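Local atomic coordinates of dihydrolipoyl dehydrogenase (Elizabethkingia anophelis NUHP1, PDB entry 6UZI), a protein that binds FAD and probably catalyses the NAD(+)-dependent reoxidation of dihydrolipoyl groups carried on lysine residues of partner proteins. Residues Val14-Ser19 with Val25-Cys30; Gly123-Ala128 with Thr148-Gly153; Val303-His308 with Ile316-Asp321. All coordinates share one frame; numbering follows the deposited sequence.

Contact 1. Residues Val14-Ser19 with Val25-Cys30. With FAD (flavin-adenine dinucleotide), chain E.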
loop_
_atom_site.group_PDB
_atom_site.type_symbol
_atom_site.label_atom_id
_atom_site.label_comp_id
_atom_site.label_asym_id
_atom_site.label_seq_id
_atom_site.Cartn_x
_atom_site.Cartn_y
_atom_site.Cartn_z
ATOM N N VAL A 14 -8.463 -2.853 37.221
ATOM C CA VAL A 14 -8.489 -3.812 36.124
ATOM C C VAL A 14 -7.156 -4.539 36.093
ATOM O O VAL A 14 -6.097 -3.909 36.182
ATOM C CB VAL A 14 -8.733 -3.119 34.769
ATOM C CG1 VAL A 14 -8.718 -4.137 33.644
ATOM C CG2 VAL A 14 -10.039 -2.327 34.786
ATOM N N ALA A 15 -7.208 -5.857 35.951
ATOM C CA ALA A 15 -6.025 -6.670 35.728
ATOM C C ALA A 15 -6.129 -7.302 34.353
ATOM O O ALA A 15 -7.217 -7.705 33.923
ATOM C CB ALA A 15 -5.867 -7.761 36.786
ATOM N N VAL A 16 -5.001 -7.353 33.654
ATOM C CA VAL A 16 -4.929 -7.926 32.321
ATOM C C VAL A 16 -3.914 -9.050 32.379
ATOM O O VAL A 16 -2.738 -8.818 32.684
ATOM C CB VAL A 16 -4.540 -6.876 31.268
ATOM C CG1 VAL A 16 -4.497 -7.499 29.883
ATOM C CG2 VAL A 16 -5.511 -5.696 31.309
ATOM N N ILE A 17 -4.366 -10.265 32.117
ATOM C CA ILE A 17 -3.498 -11.434 32.121
ATOM C C ILE A 17 -3.145 -11.735 30.674
ATOM O O ILE A 17 -4.006 -12.131 29.885
ATOM C CB ILE A 17 -4.154 -12.637 32.812
ATOM C CG1 ILE A 17 -4.612 -12.254 34.222
ATOM C CG2 ILE A 17 -3.179 -13.797 32.877
ATOM C CD1 ILE A 17 -5.323 -13.354 34.941
ATOM N N GLY A 18 -1.879 -11.522 30.321
ATOM C CA GLY A 18 -1.414 -11.691 28.959
ATOM C C GLY A 18 -0.989 -10.367 28.365
ATOM O O GLY A 18 -1.727 -9.385 28.470
ATOM N N SER A 19 0.192 -10.306 27.752
ATOM C CA SER A 19 0.713 -9.052 27.218
ATOM C C SER A 19 0.820 -9.070 25.695
ATOM O O SER A 19 1.649 -8.360 25.116
ATOM C CB SER A 19 2.063 -8.727 27.853
ATOM O OG SER A 19 3.083 -9.579 27.367
ATOM N N VAL A 25 -2.856 -3.516 24.523
ATOM C CA VAL A 25 -3.719 -2.451 24.024
ATOM C C VAL A 25 -4.905 -2.255 24.959
ATOM O O VAL A 25 -5.263 -1.124 25.296
ATOM C CB VAL A 25 -4.165 -2.749 22.581
ATOM C CG1 VAL A 25 -5.325 -1.862 22.178
ATOM C CG2 VAL A 25 -2.988 -2.546 21.628
ATOM N N ALA A 26 -5.488 -3.350 25.447
ATOM C CA ALA A 26 -6.558 -3.240 26.433
ATOM C C ALA A 26 -6.097 -2.485 27.671
ATOM O O ALA A 26 -6.839 -1.658 28.212
ATOM C CB ALA A 26 -7.067 -4.627 26.818
ATOM N N ALA A 27 -4.882 -2.773 28.147
ATOM C CA ALA A 27 -4.371 -2.081 29.326
ATOM C C ALA A 27 -4.243 -0.584 29.078
ATOM O O ALA A 27 -4.657 0.225 29.915
ATOM C CB ALA A 27 -3.024 -2.673 29.746
ATOM N N ILE A 28 -3.705 -0.195 27.920
ATOM C CA ILE A 28 -3.558 1.226 27.613
ATOM C C ILE A 28 -4.919 1.900 27.580
ATOM O O ILE A 28 -5.103 2.998 28.122
ATOM C CB ILE A 28 -2.808 1.414 26.282
ATOM C CG1 ILE A 28 -1.366 0.928 26.409
ATOM C CG2 ILE A 28 -2.850 2.860 25.840
ATOM C CD1 ILE A 28 -0.606 0.957 25.109
ATOM N N ARG A 29 -5.899 1.251 26.954
ATOM C CA ARG A 29 -7.228 1.836 26.892
ATOM C C ARG A 29 -7.868 1.914 28.274
ATOM O O ARG A 29 -8.599 2.869 28.562
ATOM C CB ARG A 29 -8.095 1.035 25.919
ATOM C CG ARG A 29 -9.387 1.718 25.525
ATOM C CD ARG A 29 -9.120 2.824 24.543
ATOM N NE ARG A 29 -10.332 3.593 24.291
ATOM C CZ ARG A 29 -10.561 4.809 24.774
ATOM N NH1 ARG A 29 -9.649 5.401 25.531
ATOM N NH2 ARG A 29 -11.696 5.430 24.493
ATOM N N CYS A 30 -7.595 0.938 29.147
ATOM C CA CYS A 30 -8.083 1.023 30.523
ATOM C C CYS A 30 -7.413 2.167 31.269
ATOM O O CYS A 30 -8.063 2.881 32.043
ATOM C CB CYS A 30 -7.856 -0.299 31.257
ATOM S SG CYS A 30 -9.064 -1.575 30.853
HETATM P PA FAD E . -0.958 -13.678 22.547
HETATM O O1A FAD E . -0.241 -12.798 21.594
HETATM O O2A FAD E . -1.026 -15.091 21.957
HETATM O O5B FAD E . -0.093 -13.792 23.884
HETATM C C5B FAD E . -0.794 -13.727 25.137
HETATM C C4B FAD E . 0.231 -13.658 26.238
HETATM O O4B FAD E . -0.323 -14.193 27.453
HETATM C C3B FAD E . 1.544 -14.416 25.991
HETATM O O3B FAD E . 2.613 -13.481 25.946
HETATM C C2B FAD E . 1.687 -15.333 27.220
HETATM O O2B FAD E . 3.028 -15.401 27.696
HETATM C C1B FAD E . 0.752 -14.670 28.227
HETATM N N9A FAD E . 0.198 -15.561 29.235
HETATM C C8A FAD E . -0.521 -16.709 29.018
HETATM N N7A FAD E . -0.952 -17.285 30.112
HETATM C C5A FAD E . -0.481 -16.462 31.128
HETATM C C6A FAD E . -0.601 -16.518 32.526
HETATM N N6A FAD E . -1.299 -17.453 33.177
HETATM N N1A FAD E . 0.002 -15.547 33.247
HETATM C C2A FAD E . 0.673 -14.588 32.599
HETATM N N3A FAD E . 0.848 -14.427 31.284
HETATM C C4A FAD E . 0.239 -15.403 30.595
HETATM N N1 FAD E . -1.667 -12.406 13.360
HETATM C C2 FAD E . -1.907 -11.353 12.540
HETATM O O2 FAD E . -2.884 -10.624 12.706
HETATM N N3 FAD E . -1.034 -11.075 11.503
HETATM C C4 FAD E . 0.114 -11.783 11.196
HETATM O O4 FAD E . 0.827 -11.439 10.255
HETATM C C4X FAD E . 0.364 -12.895 12.073
HETATM N N5 FAD E . 1.442 -13.600 11.882
HETATM C C5X FAD E . 1.702 -14.633 12.771
HETATM C C6 FAD E . 2.879 -15.361 12.618
HETATM C C7 FAD E . 3.225 -16.363 13.518
HETATM C C7M FAD E . 4.516 -17.114 13.329
HETATM C C8 FAD E . 2.369 -16.649 14.598
HETATM C C8M FAD E . 2.742 -17.684 15.629
HETATM C C9 FAD E . 1.182 -15.939 14.741
HETATM C C9A FAD E . 0.844 -14.933 13.843
HETATM N N10 FAD E . -0.320 -14.157 13.998
HETATM C C10 FAD E . -0.585 -13.129 13.134
HETATM C "C1'" FAD E . -1.248 -14.413 15.106
HETATM C "C2'" FAD E . -1.031 -13.459 16.273
HETATM O "O2'" FAD E . 0.200 -13.741 16.941
HETATM C "C3'" FAD E . -2.197 -13.512 17.261
HETATM O "O3'" FAD E . -3.428 -13.508 16.552
HETATM C "C4'" FAD E . -2.184 -12.349 18.253
HETATM O "O4'" FAD E . -0.895 -12.303 18.868
HETATM C "C5'" FAD E . -3.284 -12.433 19.288
HETATM O "O5'" FAD E . -2.631 -12.231 20.554
HETATM P P FAD E . -3.388 -12.125 21.992
HETATM O O1P FAD E . -3.315 -10.797 22.652
HETATM O O2P FAD E . -4.800 -12.672 21.983
HETATM O O3P FAD E . -2.466 -13.187 22.755
#

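Contact 2. Residues Gly123-Ala128 with Thr148-Gly153. With FAD (flavin-adenine dinucleotide), chain E.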
loop_
_atom_site.group_PDB
_atom_site.type_symbol
_atom_site.label_atom_id
_atom_site.label_comp_id
_atom_site.label_asym_id
_atom_site.label_seq_id
_atom_site.Cartn_x
_atom_site.Cartn_y
_atom_site.Cartn_z
ATOM N N GLY A 123 0.095 -15.538 36.019
ATOM C CA GLY A 123 -1.105 -15.147 36.727
ATOM C C GLY A 123 -2.116 -16.271 36.794
ATOM O O GLY A 123 -2.512 -16.814 35.756
ATOM N N SER A 124 -2.524 -16.650 38.000
ATOM C CA SER A 124 -3.555 -17.660 38.188
ATOM C C SER A 124 -4.611 -17.099 39.130
ATOM O O SER A 124 -4.292 -16.363 40.070
ATOM C CB SER A 124 -2.988 -18.988 38.742
ATOM O OG SER A 124 -2.216 -18.788 39.921
ATOM N N PHE A 125 -5.867 -17.452 38.870
ATOM C CA PHE A 125 -6.973 -16.988 39.695
ATOM C C PHE A 125 -6.983 -17.721 41.032
ATOM O O PHE A 125 -6.862 -18.951 41.083
ATOM C CB PHE A 125 -8.308 -17.221 38.982
ATOM C CG PHE A 125 -8.611 -16.233 37.902
ATOM C CD1 PHE A 125 -8.556 -16.613 36.572
ATOM C CD2 PHE A 125 -8.965 -14.929 38.210
ATOM C CE1 PHE A 125 -8.839 -15.712 35.564
ATOM C CE2 PHE A 125 -9.248 -14.017 37.208
ATOM C CZ PHE A 125 -9.185 -14.410 35.882
ATOM N N GLU A 126 -7.113 -16.963 42.118
ATOM C CA GLU A 126 -7.468 -17.514 43.421
ATOM C C GLU A 126 -8.958 -17.400 43.702
ATOM O O GLU A 126 -9.513 -18.231 44.429
ATOM C CB GLU A 126 -6.678 -16.823 44.540
ATOM C CG GLU A 126 -5.183 -17.092 44.506
ATOM C CD GLU A 126 -4.834 -18.495 44.976
ATOM O OE1 GLU A 126 -5.603 -19.062 45.780
ATOM O OE2 GLU A 126 -3.799 -19.037 44.536
ATOM N N SER A 127 -9.598 -16.369 43.165
ATOM C CA SER A 127 -11.043 -16.196 43.213
ATOM C C SER A 127 -11.444 -15.332 42.022
ATOM O O SER A 127 -10.654 -15.115 41.096
ATOM C CB SER A 127 -11.466 -15.580 44.549
ATOM O OG SER A 127 -11.218 -14.186 44.553
ATOM N N ALA A 128 -12.675 -14.828 42.043
ATOM C CA ALA A 128 -13.093 -13.938 40.966
ATOM C C ALA A 128 -12.458 -12.570 41.086
ATOM O O ALA A 128 -12.631 -11.730 40.195
ATOM C CB ALA A 128 -14.615 -13.790 40.953
ATOM N N THR A 148 -11.144 -8.152 35.601
ATOM C CA THR A 148 -10.022 -8.867 35.003
ATOM C C THR A 148 -10.307 -9.137 33.537
ATOM O O THR A 148 -11.406 -9.573 33.185
ATOM C CB THR A 148 -9.752 -10.210 35.707
ATOM O OG1 THR A 148 -9.655 -10.006 37.120
ATOM C CG2 THR A 148 -8.461 -10.828 35.203
ATOM N N ILE A 149 -9.309 -8.896 32.693
ATOM C CA ILE A 149 -9.402 -9.168 31.263
ATOM C C ILE A 149 -8.432 -10.297 30.946
ATOM O O ILE A 149 -7.210 -10.119 31.026
ATOM C CB ILE A 149 -9.091 -7.924 30.424
ATOM C CG1 ILE A 149 -10.004 -6.766 30.825
ATOM C CG2 ILE A 149 -9.264 -8.230 28.952
ATOM C CD1 ILE A 149 -9.614 -5.460 30.183
ATOM N N ILE A 150 -8.974 -11.450 30.564
ATOM C CA ILE A 150 -8.164 -12.602 30.177
ATOM C C ILE A 150 -7.666 -12.402 28.753
ATOM O O ILE A 150 -8.464 -12.262 27.818
ATOM C CB ILE A 150 -8.963 -13.905 30.292
ATOM C CG1 ILE A 150 -9.414 -14.149 31.727
ATOM C CG2 ILE A 150 -8.152 -15.067 29.784
ATOM C CD1 ILE A 150 -10.258 -15.398 31.866
ATOM N N ALA A 151 -6.352 -12.408 28.575
ATOM C CA ALA A 151 -5.772 -12.217 27.251
ATOM C C ALA A 151 -4.579 -13.146 27.065
ATOM O O ALA A 151 -3.522 -12.749 26.579
ATOM C CB ALA A 151 -5.374 -10.758 27.044
ATOM N N THR A 152 -4.762 -14.419 27.414
ATOM C CA THR A 152 -3.664 -15.378 27.457
ATOM C C THR A 152 -3.315 -15.941 26.084
ATOM O O THR A 152 -2.308 -16.645 25.952
ATOM C CB THR A 152 -4.006 -16.516 28.426
ATOM O OG1 THR A 152 -5.282 -17.078 28.088
ATOM C CG2 THR A 152 -4.061 -15.990 29.854
ATOM N N GLY A 153 -4.120 -15.658 25.063
ATOM C CA GLY A 153 -3.700 -15.954 23.710
ATOM C C GLY A 153 -3.766 -17.430 23.351
ATOM O O GLY A 153 -4.626 -18.184 23.810
HETATM P PA FAD E . -0.958 -13.678 22.547
HETATM O O1A FAD E . -0.241 -12.798 21.594
HETATM O O2A FAD E . -1.026 -15.091 21.957
HETATM O O5B FAD E . -0.093 -13.792 23.884
HETATM C C5B FAD E . -0.794 -13.727 25.137
HETATM C C4B FAD E . 0.231 -13.658 26.238
HETATM O O4B FAD E . -0.323 -14.193 27.453
HETATM C C3B FAD E . 1.544 -14.416 25.991
HETATM O O3B FAD E . 2.613 -13.481 25.946
HETATM C C2B FAD E . 1.687 -15.333 27.220
HETATM O O2B FAD E . 3.028 -15.401 27.696
HETATM C C1B FAD E . 0.752 -14.670 28.227
HETATM N N9A FAD E . 0.198 -15.561 29.235
HETATM C C8A FAD E . -0.521 -16.709 29.018
HETATM N N7A FAD E . -0.952 -17.285 30.112
HETATM C C5A FAD E . -0.481 -16.462 31.128
HETATM C C6A FAD E . -0.601 -16.518 32.526
HETATM N N6A FAD E . -1.299 -17.453 33.177
HETATM N N1A FAD E . 0.002 -15.547 33.247
HETATM C C2A FAD E . 0.673 -14.588 32.599
HETATM N N3A FAD E . 0.848 -14.427 31.284
HETATM C C4A FAD E . 0.239 -15.403 30.595
HETATM N N1 FAD E . -1.667 -12.406 13.360
HETATM C C2 FAD E . -1.907 -11.353 12.540
HETATM O O2 FAD E . -2.884 -10.624 12.706
HETATM N N3 FAD E . -1.034 -11.075 11.503
HETATM C C4 FAD E . 0.114 -11.783 11.196
HETATM O O4 FAD E . 0.827 -11.439 10.255
HETATM C C4X FAD E . 0.364 -12.895 12.073
HETATM N N5 FAD E . 1.442 -13.600 11.882
HETATM C C5X FAD E . 1.702 -14.633 12.771
HETATM C C6 FAD E . 2.879 -15.361 12.618
HETATM C C7 FAD E . 3.225 -16.363 13.518
HETATM C C7M FAD E . 4.516 -17.114 13.329
HETATM C C8 FAD E . 2.369 -16.649 14.598
HETATM C C8M FAD E . 2.742 -17.684 15.629
HETATM C C9 FAD E . 1.182 -15.939 14.741
HETATM C C9A FAD E . 0.844 -14.933 13.843
HETATM N N10 FAD E . -0.320 -14.157 13.998
HETATM C C10 FAD E . -0.585 -13.129 13.134
HETATM C "C1'" FAD E . -1.248 -14.413 15.106
HETATM C "C2'" FAD E . -1.031 -13.459 16.273
HETATM O "O2'" FAD E . 0.200 -13.741 16.941
HETATM C "C3'" FAD E . -2.197 -13.512 17.261
HETATM O "O3'" FAD E . -3.428 -13.508 16.552
HETATM C "C4'" FAD E . -2.184 -12.349 18.253
HETATM O "O4'" FAD E . -0.895 -12.303 18.868
HETATM C "C5'" FAD E . -3.284 -12.433 19.288
HETATM O "O5'" FAD E . -2.631 -12.231 20.554
HETATM P P FAD E . -3.388 -12.125 21.992
HETATM O O1P FAD E . -3.315 -10.797 22.652
HETATM O O2P FAD E . -4.800 -12.672 21.983
HETATM O O3P FAD E . -2.466 -13.187 22.755
#

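Contact 3. Residues Val303-His308 with Ile316-Asp321. With FAD (flavin-adenine dinucleotide), chain E.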
loop_
_atom_site.group_PDB
_atom_site.type_symbol
_atom_site.label_atom_id
_atom_site.label_comp_id
_atom_site.label_asym_id
_atom_site.label_seq_id
_atom_site.Cartn_x
_atom_site.Cartn_y
_atom_site.Cartn_z
ATOM N N VAL A 303 -12.556 -19.592 26.083
ATOM C CA VAL A 303 -13.328 -18.919 27.118
ATOM C C VAL A 303 -14.663 -18.506 26.516
ATOM O O VAL A 303 -14.704 -17.771 25.519
ATOM C CB VAL A 303 -12.569 -17.699 27.666
ATOM C CG1 VAL A 303 -13.336 -17.060 28.806
ATOM C CG2 VAL A 303 -11.166 -18.067 28.103
ATOM N N LYS A 304 -15.757 -19.001 27.094
ATOM C CA LYS A 304 -17.080 -18.598 26.633
ATOM C C LYS A 304 -17.302 -17.121 26.944
ATOM O O LYS A 304 -16.947 -16.632 28.022
ATOM C CB LYS A 304 -18.171 -19.444 27.290
ATOM C CG LYS A 304 -18.443 -20.784 26.634
ATOM C CD LYS A 304 -19.346 -21.645 27.513
ATOM C CE LYS A 304 -20.618 -22.076 26.789
ATOM N NZ LYS A 304 -21.353 -23.162 27.514
ATOM N N THR A 305 -17.880 -16.405 25.983
ATOM C CA THR A 305 -18.139 -14.981 26.130
ATOM C C THR A 305 -19.513 -14.686 25.556
ATOM O O THR A 305 -20.065 -15.477 24.789
ATOM C CB THR A 305 -17.079 -14.120 25.420
ATOM O OG1 THR A 305 -16.915 -14.571 24.071
ATOM C CG2 THR A 305 -15.745 -14.238 26.123
ATOM N N ASN A 306 -20.061 -13.534 25.925
ATOM C CA ASN A 306 -21.336 -13.117 25.375
ATOM C C ASN A 306 -21.121 -11.939 24.421
ATOM O O ASN A 306 -20.013 -11.731 23.910
ATOM C CB ASN A 306 -22.292 -12.790 26.526
ATOM C CG ASN A 306 -21.786 -11.657 27.413
ATOM O OD1 ASN A 306 -20.854 -10.930 27.062
ATOM N ND2 ASN A 306 -22.412 -11.502 28.572
ATOM N N ASP A 307 -22.169 -11.141 24.221
ATOM C CA ASP A 307 -22.077 -10.007 23.308
ATOM C C ASP A 307 -21.065 -8.971 23.779
ATOM O O ASP A 307 -20.466 -8.273 22.954
ATOM C CB ASP A 307 -23.452 -9.363 23.140
ATOM C CG ASP A 307 -24.359 -10.169 22.244
ATOM O OD1 ASP A 307 -23.862 -11.129 21.613
ATOM O OD2 ASP A 307 -25.562 -9.844 22.168
ATOM N N HIS A 308 -20.855 -8.857 25.091
ATOM C CA HIS A 308 -19.933 -7.880 25.652
ATOM C C HIS A 308 -18.583 -8.484 26.007
ATOM O O HIS A 308 -17.862 -7.916 26.833
ATOM C CB HIS A 308 -20.549 -7.220 26.886
ATOM C CG HIS A 308 -21.858 -6.544 26.619
ATOM N ND1 HIS A 308 -23.051 -7.230 26.573
ATOM C CD2 HIS A 308 -22.159 -5.245 26.385
ATOM C CE1 HIS A 308 -24.033 -6.382 26.324
ATOM N NE2 HIS A 308 -23.518 -5.172 26.207
ATOM N N ILE A 316 -15.305 -10.641 34.943
ATOM C CA ILE A 316 -14.185 -11.199 34.193
ATOM C C ILE A 316 -14.551 -11.217 32.713
ATOM O O ILE A 316 -15.609 -11.731 32.329
ATOM C CB ILE A 316 -13.817 -12.605 34.701
ATOM C CG1 ILE A 316 -13.395 -12.527 36.171
ATOM C CG2 ILE A 316 -12.730 -13.225 33.845
ATOM C CD1 ILE A 316 -13.221 -13.861 36.845
ATOM N N TYR A 317 -13.688 -10.629 31.892
ATOM C CA TYR A 317 -13.838 -10.585 30.446
ATOM C C TYR A 317 -12.692 -11.338 29.784
ATOM O O TYR A 317 -11.676 -11.654 30.406
ATOM C CB TYR A 317 -13.866 -9.139 29.943
ATOM C CG TYR A 317 -15.045 -8.324 30.422
ATOM C CD1 TYR A 317 -15.122 -7.874 31.737
ATOM C CD2 TYR A 317 -16.068 -7.973 29.548
ATOM C CE1 TYR A 317 -16.196 -7.118 32.171
ATOM C CE2 TYR A 317 -17.138 -7.222 29.970
ATOM C CZ TYR A 317 -17.201 -6.791 31.279
ATOM O OH TYR A 317 -18.277 -6.036 31.692
ATOM N N ALA A 318 -12.842 -11.586 28.490
ATOM C CA ALA A 318 -11.820 -12.314 27.756
ATOM C C ALA A 318 -11.816 -11.840 26.313
ATOM O O ALA A 318 -12.878 -11.601 25.728
ATOM C CB ALA A 318 -12.059 -13.819 27.839
ATOM N N ILE A 319 -10.613 -11.718 25.744
ATOM C CA ILE A 319 -10.407 -11.151 24.417
ATOM C C ILE A 319 -9.375 -11.981 23.668
ATOM O O ILE A 319 -8.637 -12.777 24.253
ATOM C CB ILE A 319 -9.906 -9.687 24.468
ATOM C CG1 ILE A 319 -8.574 -9.636 25.220
ATOM C CG2 ILE A 319 -10.943 -8.759 25.089
ATOM C CD1 ILE A 319 -7.948 -8.275 25.283
ATOM N N GLY A 320 -9.323 -11.767 22.355
ATOM C CA GLY A 320 -8.198 -12.244 21.571
ATOM C C GLY A 320 -8.306 -13.708 21.181
ATOM O O GLY A 320 -9.396 -14.267 21.044
ATOM N N ASP A 321 -7.138 -14.341 21.025
ATOM C CA ASP A 321 -7.083 -15.719 20.550
ATOM C C ASP A 321 -7.705 -16.694 21.537
ATOM O O ASP A 321 -8.019 -17.828 21.158
ATOM C CB ASP A 321 -5.632 -16.146 20.285
ATOM C CG ASP A 321 -5.056 -15.572 18.991
ATOM O OD1 ASP A 321 -5.605 -14.597 18.440
ATOM O OD2 ASP A 321 -4.037 -16.113 18.517
HETATM P PA FAD E . -0.958 -13.678 22.547
HETATM O O1A FAD E . -0.241 -12.798 21.594
HETATM O O2A FAD E . -1.026 -15.091 21.957
HETATM O O5B FAD E . -0.093 -13.792 23.884
HETATM C C5B FAD E . -0.794 -13.727 25.137
HETATM C C4B FAD E . 0.231 -13.658 26.238
HETATM O O4B FAD E . -0.323 -14.193 27.453
HETATM C C3B FAD E . 1.544 -14.416 25.991
HETATM O O3B FAD E . 2.613 -13.481 25.946
HETATM C C2B FAD E . 1.687 -15.333 27.220
HETATM O O2B FAD E . 3.028 -15.401 27.696
HETATM C C1B FAD E . 0.752 -14.670 28.227
HETATM N N9A FAD E . 0.198 -15.561 29.235
HETATM C C8A FAD E . -0.521 -16.709 29.018
HETATM N N7A FAD E . -0.952 -17.285 30.112
HETATM C C5A FAD E . -0.481 -16.462 31.128
HETATM C C6A FAD E . -0.601 -16.518 32.526
HETATM N N6A FAD E . -1.299 -17.453 33.177
HETATM N N1A FAD E . 0.002 -15.547 33.247
HETATM C C2A FAD E . 0.673 -14.588 32.599
HETATM N N3A FAD E . 0.848 -14.427 31.284
HETATM C C4A FAD E . 0.239 -15.403 30.595
HETATM N N1 FAD E . -1.667 -12.406 13.360
HETATM C C2 FAD E . -1.907 -11.353 12.540
HETATM O O2 FAD E . -2.884 -10.624 12.706
HETATM N N3 FAD E . -1.034 -11.075 11.503
HETATM C C4 FAD E . 0.114 -11.783 11.196
HETATM O O4 FAD E . 0.827 -11.439 10.255
HETATM C C4X FAD E . 0.364 -12.895 12.073
HETATM N N5 FAD E . 1.442 -13.600 11.882
HETATM C C5X FAD E . 1.702 -14.633 12.771
HETATM C C6 FAD E . 2.879 -15.361 12.618
HETATM C C7 FAD E . 3.225 -16.363 13.518
HETATM C C7M FAD E . 4.516 -17.114 13.329
HETATM C C8 FAD E . 2.369 -16.649 14.598
HETATM C C8M FAD E . 2.742 -17.684 15.629
HETATM C C9 FAD E . 1.182 -15.939 14.741
HETATM C C9A FAD E . 0.844 -14.933 13.843
HETATM N N10 FAD E . -0.320 -14.157 13.998
HETATM C C10 FAD E . -0.585 -13.129 13.134
HETATM C "C1'" FAD E . -1.248 -14.413 15.106
HETATM C "C2'" FAD E . -1.031 -13.459 16.273
HETATM O "O2'" FAD E . 0.200 -13.741 16.941
HETATM C "C3'" FAD E . -2.197 -13.512 17.261
HETATM O "O3'" FAD E . -3.428 -13.508 16.552
HETATM C "C4'" FAD E . -2.184 -12.349 18.253
HETATM O "O4'" FAD E . -0.895 -12.303 18.868
HETATM C "C5'" FAD E . -3.284 -12.433 19.288
HETATM O "O5'" FAD E . -2.631 -12.231 20.554
HETATM P P FAD E . -3.388 -12.125 21.992
HETATM O O1P FAD E . -3.315 -10.797 22.652
HETATM O O2P FAD E . -4.800 -12.672 21.983
HETATM O O3P FAD E . -2.466 -13.187 22.755
#

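Contact 1. Residues Val14-Ser19 with Val25-Cys30
The sulfur of C30 is approached by both methyl groups of V14, with V14 CG1 3.8 Å from C30 SG and CG2 slightly farther off. One helical turn back, the carbonyl oxygen of A26 lies 3.5 Å from the same SG of C30. Both encounters follow from the cysteine's first torsion (chi1 -78°), which lays the sulfur beside the backbone N of its own residue. Farther along the strand, V16 CG2 meets A27 CB at 4.2 Å. V14 and V16, being alternate residues, present the same face of the strand to the helix, and the join is made by small apolar groups without a hydrogen bond across it.

This is the strand-turn-helix start of a Rossmann-type beta-alpha-beta unit, and G18 fits the first glycine of its GxGxxG pattern. The positive phi of G18 (114°) suits a residue with no side chain, and its CA comes to 3.1 Å from the ribose oxygen O4B of FAD. I17, facing the other way from the helix, sets its CG2 3.6 Å from adenine N1A of FAD.

In the wider fold, strand 14-17 runs parallel between strands 37-41 and 148-150, whose T37 and I149 also pack on C30. Helix 21-32 is backed in turn by helix 329-343, to which R29 is salt-bridged through E341.

Contact 2. Residues Gly123-Ala128 with Thr148-Gly153
With its first torsion at -77°, F125 carries its ring beside its own backbone N and across to T148 and I150; I150 turns the same way (chi1 -61°) and then extends, so that its terminal methyl arrives at the ring. The contact illustrates how the FAD-binding Rossmann-type domain joins two layers, for F125 ends a strand of the mixed sheet that contains the antiparallel hairpins, while T148 and I150 belong to the central parallel sheet.

The aromatic ring is used asymmetrically. I150 CD1 sits at its edge, near the ring plane, 4.0 Å from F125 CE1. The T148 side chain points back at that of F125 and meets the ring obliquely, its methyl carbon CG2 3.7 Å from F125 CZ, with its hydroxyl oxygen near the neighbouring CE2. No hydrogen bond crosses between the segments; the cohesion is apolar, and L290 and A293 of helix 290-293 pack against the same phenylalanine.

Both segments also reach the cofactor, 123-128 at its start and 148-153 at its end. The backbone of G123 reads the adenine with two bonds: its N donates almost straight (171°) to FAD N1A at 2.8 Å, and its O accepts from FAD N6A at 2.9 Å. Such a pair fixes the rotation of the base. Beyond strand 148-150 the chain follows the ribose and the phosphates, with A151 O 3.2 Å from FAD C5B. T152 is tethered through OG1 to the carbonyl oxygen of Y284, and its methyl carbon CG2 lies 3.4 Å from adenine N7A of FAD.

Contact 3. Residues Val303-His308 with Ile316-Asp321
The ring of Y317 meets H308 at its edge: the carbonyl oxygen of H308 lies in the ring plane, 3.3 Å from both CD2 and CE2 of Y317, while V339 and L343 of helix 329-343 also pack on the tyrosine. The H308 imidazole leads away, so this residue takes part through its backbone. Its turn is shaped by an Asx turn, in which N306 OD1 accepts from H308 N at 2.9 Å, the donor standing 49° out of the amide carbonyl plane.

Apolar groups make the rest of the junction. V303 holds CG1 anti to its backbone N (chi1 -176°), placing that methyl 3.6 Å from A318 CB. T305 adds its methyl carbon CG2, which lies 4.1 Å from A318 CB and also approaches the carbonyl oxygen of A318.

Past the strand, D321 grips FAD at two points: its N donates at 167° to phosphate oxygen O2P of FAD over 3.0 Å, and its OD1 accepts from the ribitol hydroxyl O3' of FAD at 3.1 Å. The other carboxylate oxygen is held by S154. A short strand closing on Gly-Asp, here G320 and D321, is characteristic of the second FAD-binding fingerprint of the pyridine nucleotide-disulfide oxidoreductases.

In the fold
Followed from the N terminus, the three contacts come in series, none enclosing or crossing another. Contact 1 closes the tight turn from strand 14-17 into helix 21-32; contact 2 closes a longer excursion through the antiparallel strands 130-134 and 140-145; contact 3 closes the short loop before strand 316-318. What unites them is the parallel sheet, where strand 148-150 lies between strands 14-17 and 316-318 and is probably hydrogen-bonded to both through their backbones. Contacts 1 and 3 also touch beside the sheet, through A26 and I319. The principle is plain: loops closed independently along the sequence place successive strand ends along one extended FAD, from adenine to ribitol.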